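Local coordinates for protein NEDD8-conjugating enzyme UBC12 (Saccharomyces cerevisiae, PDB 3O2U) that accepts the ubiquitin-like protein Rub1 (NEDD8) from its E1 enzyme as a thioester and catalyses its covalent attachment to other proteins, chiefly the cullin Cdc53, at residues L4-R7 and Q8-K12; S20-I23 and Q24-L27; I105-P108 and N109-L112. All coordinates share one frame; numbering follows the deposited sequence.

Contact 1 (L4-R7 and Q8-K12)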
ATOM      1  N   LEU A   4      36.564  -8.633  -9.977  1.00 31.06           N
ATOM      2  CA  LEU A   4      36.291  -9.380  -8.761  1.00 33.43           C
ATOM      3  C   LEU A   4      34.802  -9.354  -8.437  1.00 30.30           C
ATOM      4  O   LEU A   4      34.202 -10.401  -8.175  1.00 29.65           O
ATOM      5  CB  LEU A   4      37.115  -8.850  -7.585  1.00 35.65           C
ATOM      6  CG  LEU A   4      36.849  -9.616  -6.286  1.00 39.71           C
ATOM      7  CD1 LEU A   4      37.283 -11.080  -6.428  1.00 36.17           C
ATOM      8  CD2 LEU A   4      37.536  -8.940  -5.093  1.00 40.22           C
ATOM      9  N   LYS A   5      34.199  -8.166  -8.476  1.00 31.72           N
ATOM     10  CA  LYS A   5      32.773  -8.046  -8.188  1.00 33.64           C
ATOM     11  C   LYS A   5      31.999  -8.893  -9.171  1.00 33.48           C
ATOM     12  O   LYS A   5      31.071  -9.626  -8.804  1.00 30.04           O
ATOM     13  CB  LYS A   5      32.293  -6.596  -8.271  1.00 35.92           C
ATOM     14  CG  LYS A   5      30.792  -6.463  -8.095  1.00 37.38           C
ATOM     15  CD  LYS A   5      30.280  -5.085  -8.492  1.00 40.22           C
ATOM     16  CE  LYS A   5      28.752  -5.053  -8.444  1.00 43.22           C
ATOM     17  NZ  LYS A   5      28.180  -3.735  -8.860  1.00 45.34           N
ATOM     18  N   LEU A   6      32.393  -8.794 -10.435  1.00 34.66           N
ATOM     19  CA  LEU A   6      31.813  -9.628 -11.467  1.00 28.97           C
ATOM     20  C   LEU A   6      31.811 -11.090 -11.022  1.00 32.14           C
ATOM     21  O   LEU A   6      30.759 -11.718 -10.960  1.00 29.98           O
ATOM     22  CB  LEU A   6      32.595  -9.470 -12.770  1.00 36.90           C
ATOM     23  CG  LEU A   6      31.858  -9.612 -14.092  1.00 27.23           C
ATOM     24  CD1 LEU A   6      30.539  -8.878 -14.039  1.00 29.21           C
ATOM     25  CD2 LEU A   6      32.742  -9.077 -15.212  1.00 28.81           C
ATOM     26  N   ARG A   7      32.989 -11.625 -10.706  1.00 25.52           N
ATOM     27  CA  ARG A   7      33.105 -13.023 -10.302  1.00 25.41           C
ATOM     28  C   ARG A   7      32.264 -13.325  -9.063  1.00 26.64           C
ATOM     29  O   ARG A   7      31.703 -14.414  -8.928  1.00 24.12           O
ATOM     30  CB  ARG A   7      34.572 -13.391 -10.028  1.00 33.06           C
ATOM     31  CG  ARG A   7      35.493 -13.240 -11.239  1.00 35.73           C
ATOM     32  CD  ARG A   7      36.862 -13.922 -11.043  1.00 34.87           C
ATOM     33  NE  ARG A   7      37.695 -13.241 -10.052  1.00 44.05           N
ATOM     34  CZ  ARG A   7      38.477 -12.197 -10.320  1.00 41.96           C
ATOM     35  NH1 ARG A   7      38.530 -11.715 -11.556  1.00 39.41           N
ATOM     36  NH2 ARG A   7      39.205 -11.635  -9.355  1.00 35.86           N
ATOM     37  N   GLN A   8      32.183 -12.360  -8.150  1.00 26.95           N
ATOM     38  CA  GLN A   8      31.428 -12.559  -6.913  1.00 28.26           C
ATOM     39  C   GLN A   8      29.927 -12.644  -7.198  1.00 29.37           C
ATOM     40  O   GLN A   8      29.252 -13.548  -6.712  1.00 30.72           O
ATOM     41  CB  GLN A   8      31.771 -11.481  -5.870  1.00 30.01           C
ATOM     42  CG  GLN A   8      33.173 -11.662  -5.286  1.00 33.59           C
ATOM     43  CD  GLN A   8      33.592 -10.572  -4.302  1.00 38.73           C
ATOM     44  OE1 GLN A   8      33.096  -9.446  -4.339  1.00 39.53           O
ATOM     45  NE2 GLN A   8      34.538 -10.907  -3.429  1.00 43.73           N
ATOM     46  N   LEU A   9      29.408 -11.726  -8.010  1.00 29.19           N
ATOM     47  CA  LEU A   9      28.016 -11.807  -8.440  1.00 30.48           C
ATOM     48  C   LEU A   9      27.681 -13.154  -9.084  1.00 32.86           C
ATOM     49  O   LEU A   9      26.625 -13.734  -8.836  1.00 28.76           O
ATOM     50  CB  LEU A   9      27.692 -10.696  -9.429  1.00 38.22           C
ATOM     51  CG  LEU A   9      27.846  -9.254  -8.964  1.00 37.21           C
ATOM     52  CD1 LEU A   9      27.205  -8.316  -9.991  1.00 36.39           C
ATOM     53  CD2 LEU A   9      27.251  -9.061  -7.577  1.00 40.46           C
ATOM     54  N   GLN A  10      28.582 -13.653  -9.917  1.00 26.92           N
ATOM     55  CA  GLN A  10      28.298 -14.873 -10.658  1.00 30.54           C
ATOM     56  C   GLN A  10      28.297 -16.093  -9.741  1.00 32.16           C
ATOM     57  O   GLN A  10      27.476 -17.000  -9.904  1.00 32.85           O
ATOM     58  CB  GLN A  10      29.268 -15.012 -11.838  1.00 34.25           C
ATOM     59  CG  GLN A  10      29.217 -13.770 -12.745  1.00 34.92           C
ATOM     60  CD  GLN A  10      30.234 -13.797 -13.867  1.00 38.16           C
ATOM     61  OE1 GLN A  10      31.250 -14.480 -13.774  1.00 45.19           O
ATOM     62  NE2 GLN A  10      29.970 -13.042 -14.930  1.00 34.05           N
ATOM     63  N   LYS A  11      29.186 -16.110  -8.753  1.00 32.92           N
ATOM     64  CA  LYS A  11      29.141 -17.171  -7.744  1.00 34.89           C
ATOM     65  C   LYS A  11      27.836 -17.078  -6.943  1.00 33.88           C
ATOM     66  O   LYS A  11      27.234 -18.097  -6.595  1.00 35.53           O
ATOM     67  CB  LYS A  11      30.361 -17.101  -6.812  1.00 33.56           C
ATOM     68  CG  LYS A  11      30.385 -18.159  -5.702  1.00 40.58           C
ATOM     69  CD  LYS A  11      30.056 -19.567  -6.223  1.00 49.10           C
ATOM     70  CE  LYS A  11      31.301 -20.403  -6.519  1.00 55.01           C
ATOM     71  NZ  LYS A  11      31.937 -20.930  -5.272  1.00 61.02           N
ATOM     72  N   LYS A  12      27.404 -15.853  -6.654  1.00 33.12           N
ATOM     73  CA  LYS A  12      26.175 -15.637  -5.888  1.00 33.29           C
ATOM     74  C   LYS A  12      24.960 -16.162  -6.636  1.00 30.59           C
ATOM     75  O   LYS A  12      24.084 -16.796  -6.047  1.00 31.70           O
ATOM     76  CB  LYS A  12      25.985 -14.153  -5.562  1.00 32.81           C
ATOM     77  CG  LYS A  12      24.721 -13.846  -4.761  1.00 34.80           C
ATOM     78  CD  LYS A  12      24.927 -14.212  -3.296  1.00 42.24           C
ATOM     79  CE  LYS A  12      23.608 -14.436  -2.573  1.00 40.63           C
ATOM     80  NZ  LYS A  12      23.824 -15.068  -1.232  1.00 51.92           N
TER

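Contact 2 (S20-I23 and Q24-L27)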
ATOM      1  N   SER A  20      17.416 -22.529  -4.660  1.00 28.26           N
ATOM      2  CA  SER A  20      16.066 -22.670  -5.184  1.00 31.33           C
ATOM      3  C   SER A  20      15.732 -24.116  -5.543  1.00 34.38           C
ATOM      4  O   SER A  20      14.563 -24.469  -5.688  1.00 31.09           O
ATOM      5  CB  SER A  20      15.859 -21.758  -6.395  1.00 36.36           C
ATOM      6  OG  SER A  20      15.487 -20.456  -5.965  1.00 43.78           O
ATOM      7  N   SER A  21      16.760 -24.948  -5.688  1.00 31.35           N
ATOM      8  CA  SER A  21      16.551 -26.356  -6.015  1.00 30.81           C
ATOM      9  C   SER A  21      16.494 -27.268  -4.777  1.00 30.63           C
ATOM     10  O   SER A  21      16.175 -28.453  -4.882  1.00 31.31           O
ATOM     11  CB  SER A  21      17.631 -26.841  -6.983  1.00 29.96           C
ATOM     12  OG  SER A  21      17.449 -26.255  -8.261  1.00 32.82           O
ATOM     13  N   SER A  22      16.808 -26.728  -3.605  1.00 27.72           N
ATOM     14  CA  SER A  22      16.734 -27.539  -2.398  1.00 29.01           C
ATOM     15  C   SER A  22      15.265 -27.768  -2.016  1.00 31.27           C
ATOM     16  O   SER A  22      14.386 -27.027  -2.460  1.00 33.74           O
ATOM     17  CB  SER A  22      17.513 -26.872  -1.256  1.00 34.71           C
ATOM     18  OG  SER A  22      16.829 -25.744  -0.731  1.00 35.02           O
ATOM     19  N   ILE A  23      14.966 -28.802  -1.235  1.00 35.40           N
ATOM     20  CA  ILE A  23      13.657 -28.814  -0.594  1.00 39.98           C
ATOM     21  C   ILE A  23      13.836 -27.732   0.462  1.00 36.92           C
ATOM     22  O   ILE A  23      14.940 -27.550   0.983  1.00 44.56           O
ATOM     23  CB  ILE A  23      13.279 -30.178   0.048  1.00 40.85           C
ATOM     24  CG1 ILE A  23      14.449 -30.754   0.843  1.00 38.70           C
ATOM     25  CG2 ILE A  23      12.794 -31.165  -1.004  1.00 38.31           C
ATOM     26  CD1 ILE A  23      14.621 -30.135   2.223  1.00 36.02           C
ATOM     27  N   GLN A  24      12.790 -26.969   0.735  1.00 43.80           N
ATOM     28  CA  GLN A  24      12.897 -25.923   1.745  1.00 39.89           C
ATOM     29  C   GLN A  24      14.053 -24.944   1.482  1.00 35.25           C
ATOM     30  O   GLN A  24      15.000 -24.850   2.276  1.00 35.86           O
ATOM     31  CB  GLN A  24      13.058 -26.552   3.129  1.00 40.14           C
ATOM     32  CG  GLN A  24      12.662 -25.627   4.264  1.00 45.58           C
ATOM     33  CD  GLN A  24      12.567 -26.351   5.597  1.00 52.08           C
ATOM     34  OE1 GLN A  24      12.240 -25.744   6.617  1.00 53.84           O
ATOM     35  NE2 GLN A  24      12.859 -27.650   5.595  1.00 45.37           N
ATOM     36  N   PRO A  25      13.977 -24.206   0.368  1.00 29.81           N
ATOM     37  CA  PRO A  25      14.997 -23.187   0.094  1.00 31.06           C
ATOM     38  C   PRO A  25      15.059 -22.162   1.232  1.00 30.38           C
ATOM     39  O   PRO A  25      14.046 -21.921   1.895  1.00 24.26           O
ATOM     40  CB  PRO A  25      14.480 -22.514  -1.185  1.00 30.82           C
ATOM     41  CG  PRO A  25      13.623 -23.557  -1.846  1.00 32.20           C
ATOM     42  CD  PRO A  25      12.973 -24.299  -0.708  1.00 32.27           C
ATOM     43  N   ASN A  26      16.235 -21.590   1.462  1.00 26.46           N
ATOM     44  CA  ASN A  26      16.360 -20.434   2.342  1.00 30.07           C
ATOM     45  C   ASN A  26      15.652 -19.254   1.703  1.00 30.96           C
ATOM     46  O   ASN A  26      15.770 -19.027   0.494  1.00 26.16           O
ATOM     47  CB  ASN A  26      17.829 -20.067   2.549  1.00 30.90           C
ATOM     48  CG  ASN A  26      18.576 -21.088   3.371  1.00 34.99           C
ATOM     49  OD1 ASN A  26      19.755 -21.344   3.139  1.00 41.75           O
ATOM     50  ND2 ASN A  26      17.892 -21.680   4.339  1.00 32.14           N
ATOM     51  N   LEU A  27      14.923 -18.496   2.507  1.00 27.76           N
ATOM     52  CA  LEU A  27      14.244 -17.318   1.994  1.00 26.71           C
ATOM     53  C   LEU A  27      15.171 -16.099   2.100  1.00 24.37           C
ATOM     54  O   LEU A  27      15.985 -16.020   3.008  1.00 26.39           O
ATOM     55  CB  LEU A  27      12.942 -17.086   2.761  1.00 25.13           C
ATOM     56  CG  LEU A  27      11.828 -18.124   2.586  1.00 29.38           C
ATOM     57  CD1 LEU A  27      10.624 -17.742   3.428  1.00 28.96           C
ATOM     58  CD2 LEU A  27      11.422 -18.267   1.122  1.00 29.79           C
TER

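Contact 3 (I105-P108 and N109-L112)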
ATOM      1  N   ILE A 105     -10.920   7.161  -6.149  1.00 22.98           N
ATOM      2  CA  ILE A 105     -11.622   7.759  -5.015  1.00 23.72           C
ATOM      3  C   ILE A 105     -11.318   9.251  -4.861  1.00 25.66           C
ATOM      4  O   ILE A 105     -10.262   9.736  -5.273  1.00 22.38           O
ATOM      5  CB  ILE A 105     -11.372   6.996  -3.686  1.00 28.38           C
ATOM      6  CG1 ILE A 105      -9.950   7.198  -3.199  1.00 26.87           C
ATOM      7  CG2 ILE A 105     -11.667   5.484  -3.834  1.00 26.23           C
ATOM      8  CD1 ILE A 105      -9.854   7.102  -1.697  1.00 28.58           C
ATOM      9  N   PHE A 106     -12.259   9.969  -4.262  1.00 23.37           N
ATOM     10  CA  PHE A 106     -12.129  11.409  -4.076  1.00 25.52           C
ATOM     11  C   PHE A 106     -11.435  11.673  -2.744  1.00 24.09           C
ATOM     12  O   PHE A 106     -12.074  11.692  -1.703  1.00 21.44           O
ATOM     13  CB  PHE A 106     -13.514  12.042  -4.066  1.00 24.57           C
ATOM     14  CG  PHE A 106     -13.504  13.527  -4.234  1.00 22.91           C
ATOM     15  CD1 PHE A 106     -13.053  14.100  -5.416  1.00 24.20           C
ATOM     16  CD2 PHE A 106     -13.978  14.351  -3.223  1.00 25.30           C
ATOM     17  CE1 PHE A 106     -13.060  15.468  -5.581  1.00 26.17           C
ATOM     18  CE2 PHE A 106     -13.982  15.726  -3.384  1.00 23.04           C
ATOM     19  CZ  PHE A 106     -13.524  16.283  -4.557  1.00 24.55           C
ATOM     20  N   HIS A 107     -10.119  11.838  -2.781  1.00 20.11           N
ATOM     21  CA  HIS A 107      -9.348  12.035  -1.561  1.00 22.04           C
ATOM     22  C   HIS A 107      -8.136  12.910  -1.877  1.00 21.76           C
ATOM     23  O   HIS A 107      -7.460  12.700  -2.883  1.00 22.29           O
ATOM     24  CB  HIS A 107      -8.899  10.682  -1.004  1.00 22.02           C
ATOM     25  CG  HIS A 107      -8.216  10.777   0.323  1.00 19.60           C
ATOM     26  ND1 HIS A 107      -8.804  10.356   1.492  1.00 22.64           N
ATOM     27  CD2 HIS A 107      -7.002  11.267   0.663  1.00 18.40           C
ATOM     28  CE1 HIS A 107      -7.973  10.562   2.501  1.00 17.94           C
ATOM     29  NE2 HIS A 107      -6.880  11.126   2.023  1.00 19.91           N
ATOM     30  N   PRO A 108      -7.864  13.908  -1.029  1.00 23.81           N
ATOM     31  CA  PRO A 108      -6.783  14.854  -1.334  1.00 27.80           C
ATOM     32  C   PRO A 108      -5.431  14.160  -1.512  1.00 29.75           C
ATOM     33  O   PRO A 108      -4.602  14.638  -2.286  1.00 30.34           O
ATOM     34  CB  PRO A 108      -6.743  15.768  -0.104  1.00 25.85           C
ATOM     35  CG  PRO A 108      -7.570  15.098   0.934  1.00 27.71           C
ATOM     36  CD  PRO A 108      -8.542  14.211   0.239  1.00 24.52           C
ATOM     37  N   ASN A 109      -5.229  13.027  -0.843  1.00 23.81           N
ATOM     38  CA  ASN A 109      -3.900  12.422  -0.803  1.00 28.34           C
ATOM     39  C   ASN A 109      -3.698  11.239  -1.773  1.00 28.84           C
ATOM     40  O   ASN A 109      -2.648  10.594  -1.773  1.00 29.01           O
ATOM     41  CB  ASN A 109      -3.536  12.065   0.645  1.00 26.82           C
ATOM     42  CG  ASN A 109      -3.816  13.219   1.617  1.00 31.48           C
ATOM     43  OD1 ASN A 109      -4.513  13.054   2.627  1.00 34.72           O
ATOM     44  ND2 ASN A 109      -3.272  14.391   1.313  1.00 30.96           N
ATOM     45  N   ILE A 110      -4.687  10.998  -2.634  1.00 23.40           N
ATOM     46  CA  ILE A 110      -4.618   9.916  -3.621  1.00 21.10           C
ATOM     47  C   ILE A 110      -4.987  10.454  -5.002  1.00 24.08           C
ATOM     48  O   ILE A 110      -6.001  11.135  -5.145  1.00 23.82           O
ATOM     49  CB  ILE A 110      -5.563   8.746  -3.231  1.00 22.20           C
ATOM     50  CG1 ILE A 110      -5.313   8.358  -1.773  1.00 21.43           C
ATOM     51  CG2 ILE A 110      -5.368   7.542  -4.179  1.00 18.75           C
ATOM     52  CD1 ILE A 110      -6.335   7.432  -1.189  1.00 22.85           C
ATOM     53  N   ASP A 111      -4.159  10.190  -6.010  1.00 23.29           N
ATOM     54  CA  ASP A 111      -4.457  10.695  -7.351  1.00 26.79           C
ATOM     55  C   ASP A 111      -5.229   9.676  -8.182  1.00 27.95           C
ATOM     56  O   ASP A 111      -5.478   8.556  -7.741  1.00 25.59           O
ATOM     57  CB  ASP A 111      -3.195  11.198  -8.078  1.00 28.17           C
ATOM     58  CG  ASP A 111      -2.236  10.084  -8.445  1.00 32.56           C
ATOM     59  OD1 ASP A 111      -2.670   8.909  -8.521  1.00 28.07           O
ATOM     60  OD2 ASP A 111      -1.044  10.397  -8.674  1.00 36.48           O
ATOM     61  N   LEU A 112      -5.639  10.074  -9.377  1.00 27.15           N
ATOM     62  CA  LEU A 112      -6.494   9.217 -10.183  1.00 30.26           C
ATOM     63  C   LEU A 112      -5.744   8.046 -10.793  1.00 28.40           C
ATOM     64  O   LEU A 112      -6.356   7.149 -11.371  1.00 32.40           O
ATOM     65  CB  LEU A 112      -7.214  10.022 -11.269  1.00 30.43           C
ATOM     66  CG  LEU A 112      -8.180  11.059 -10.696  1.00 36.97           C
ATOM     67  CD1 LEU A 112      -8.675  11.963 -11.818  1.00 46.92           C
ATOM     68  CD2 LEU A 112      -9.338  10.386  -9.979  1.00 29.23           C
TER
HETATM   69  O   HOH W   1      -8.194   7.534  -6.829  1.00 25.13           O
HETATM   70  O   HOH W   2      -8.169  10.992  -6.475  1.00 33.72           O

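Contact 1 (L4-R7 and Q8-K12)
L9 N donates to K5 O at 2.8 Å, one of four successive i to i+4 bonds across this stretch of alpha helix: Q8 N reaches L4 O, Q10 N reaches L6 O, and K11 N reaches R7 O. The side chains one turn apart pair along the same lines. L4 and Q8 lie obliquely across each other, the amide nitrogen Q8 NE2 resting 3.9 Å from L4 CG and close to both leucine methyls. In Q8 the first torsion (chi1 -72°) turns CG toward its own backbone N, which brings CG to 3.3 Å from L4 O and leaves the extended chain running back along the preceding turn. Q10 makes the same approach to L6 on another side of the helix, its CG 3.1 Å from L6 O and its NE2 4.0 Å from L6 CG. Between K5 and L9 the touch is apolar: the lysine chain is stretched out, and its CE comes to 3.9 Å from L9 CD1, leaving the ammonium beyond the leucine. R7 folds back toward the start of the helix, and one face of its guanidinium lies over L4 CA. K5 N is hydrogen-bonded to S2 OG, a residue that precedes the native start and is probably left by the tag. With every side chain exposed, such i to i+4 pairing is ordinary packing along a surface alpha helix, away from the active site. The contact occupies the first turns of helix 3-21, which precedes helix 29-39 and the four-stranded antiparallel sheet and projects from them; the centre of the contact lies about 34 Å from the centre of the chain.

Contact 2 (S20-I23 and Q24-L27)
The backbone of S20-I23 leaves helix 3-21 and folds back through Q24-L27, bringing the CA atoms of S22 and P25 to 5.3 Å. At the bend Q24 takes a left-handed backbone conformation, with phi and psi both positive (55° and 64°), between extended I23 and P25. Inside the bend S22 OG lies 3.3 Å from P25 CA, beside the start of the proline ring. The serine torsion (chi1 74°) sets this oxygen between its own backbone N and carbonyl carbon; its strongest polar partner is N19 O, on the preceding helical turn. The proline ring comes in alongside the S22 carbonyl, with P25 CD 3.5 Å from S22 O, while I23 CD1 leans forward to 4.0 Å from Q24 CB. Replacing P25 with alanine removes CG and CD from beside S22 O, which is likely to open a gap there and leave the backbone after Q24 freer to turn. P25 and S20 also touch A58 of a loop, and N19 OD1 accepts a bond from N26 N. The chemistry is that of a partly exposed turn: the proline supplies carbon surface and a restricted phi but no N-H, while polar links to N19 tie the bend to the end of the helix.

Contact 3 (I105-P108 and N109-L112)
I110 lays its CD1 methyl against that of I105, the two CD1 atoms 3.6 Å apart, and the same methyl approaches H107, 4.1 Å from its CG. I110 CG1 is turned beside its own backbone N; this directs CD1 toward I105 and H107, and F142 of helix 131-143 touches both isoleucines. H107 to I110 form a type I beta turn, closed by I110 N bonding to H107 O at 3.3 Å, a long bond. The imidazole adds a second link: H107 NE2 donates to N109 OD1 at 3.1 Å, bent to 140°, with ring and amide planes 61° apart. H107 CG lies anti to the backbone N (chi1 -174°), which carries the ring to the N109 backbone, where N109 N meets its edge in plane, 2.9 Å from CD2. P108 CD covers part of one ring face, and F142 meets the imidazole edge-to-face. N109 is held from elsewhere too, its ND2 bonding to N146 O and D149 O. Two waters lie between the segments: one accepts from I105 N and lies within bonding range of D111 O, the other lies near both I105 O and I110 O. This H-P-N segment is the motif of ubiquitin-conjugating enzymes, and the N109 side chain comes within about 4 Å of that of C117, the predicted thioester cysteine. In relatives the asparagine of this motif is thought to stabilise the oxyanion formed in isopeptide transfer. The bonds from H107, N146 and D149 limit how the N109 amide can rotate, consistent with a buried, preoriented group beside the cysteine.

Contacts 1 and 2 share helix 3-21: contact 1 lies in its first turns and contact 2 at its far end, where the chain bends toward helix 29-39. Their centres are 21 Å apart and their nearest atoms about 9 Å. Contact 3 follows much later in the chain, within the UBC core, on the opposite side of the chain's centre; its centre is 45 Å from that of contact 1 and 42 Å from that of contact 2. It alone lies beside C117, the predicted thioester cysteine, with the N109 side chain about 4 Å from it, whereas the two surface contacts near the N-terminus lie away from the active site. None of the three touches another.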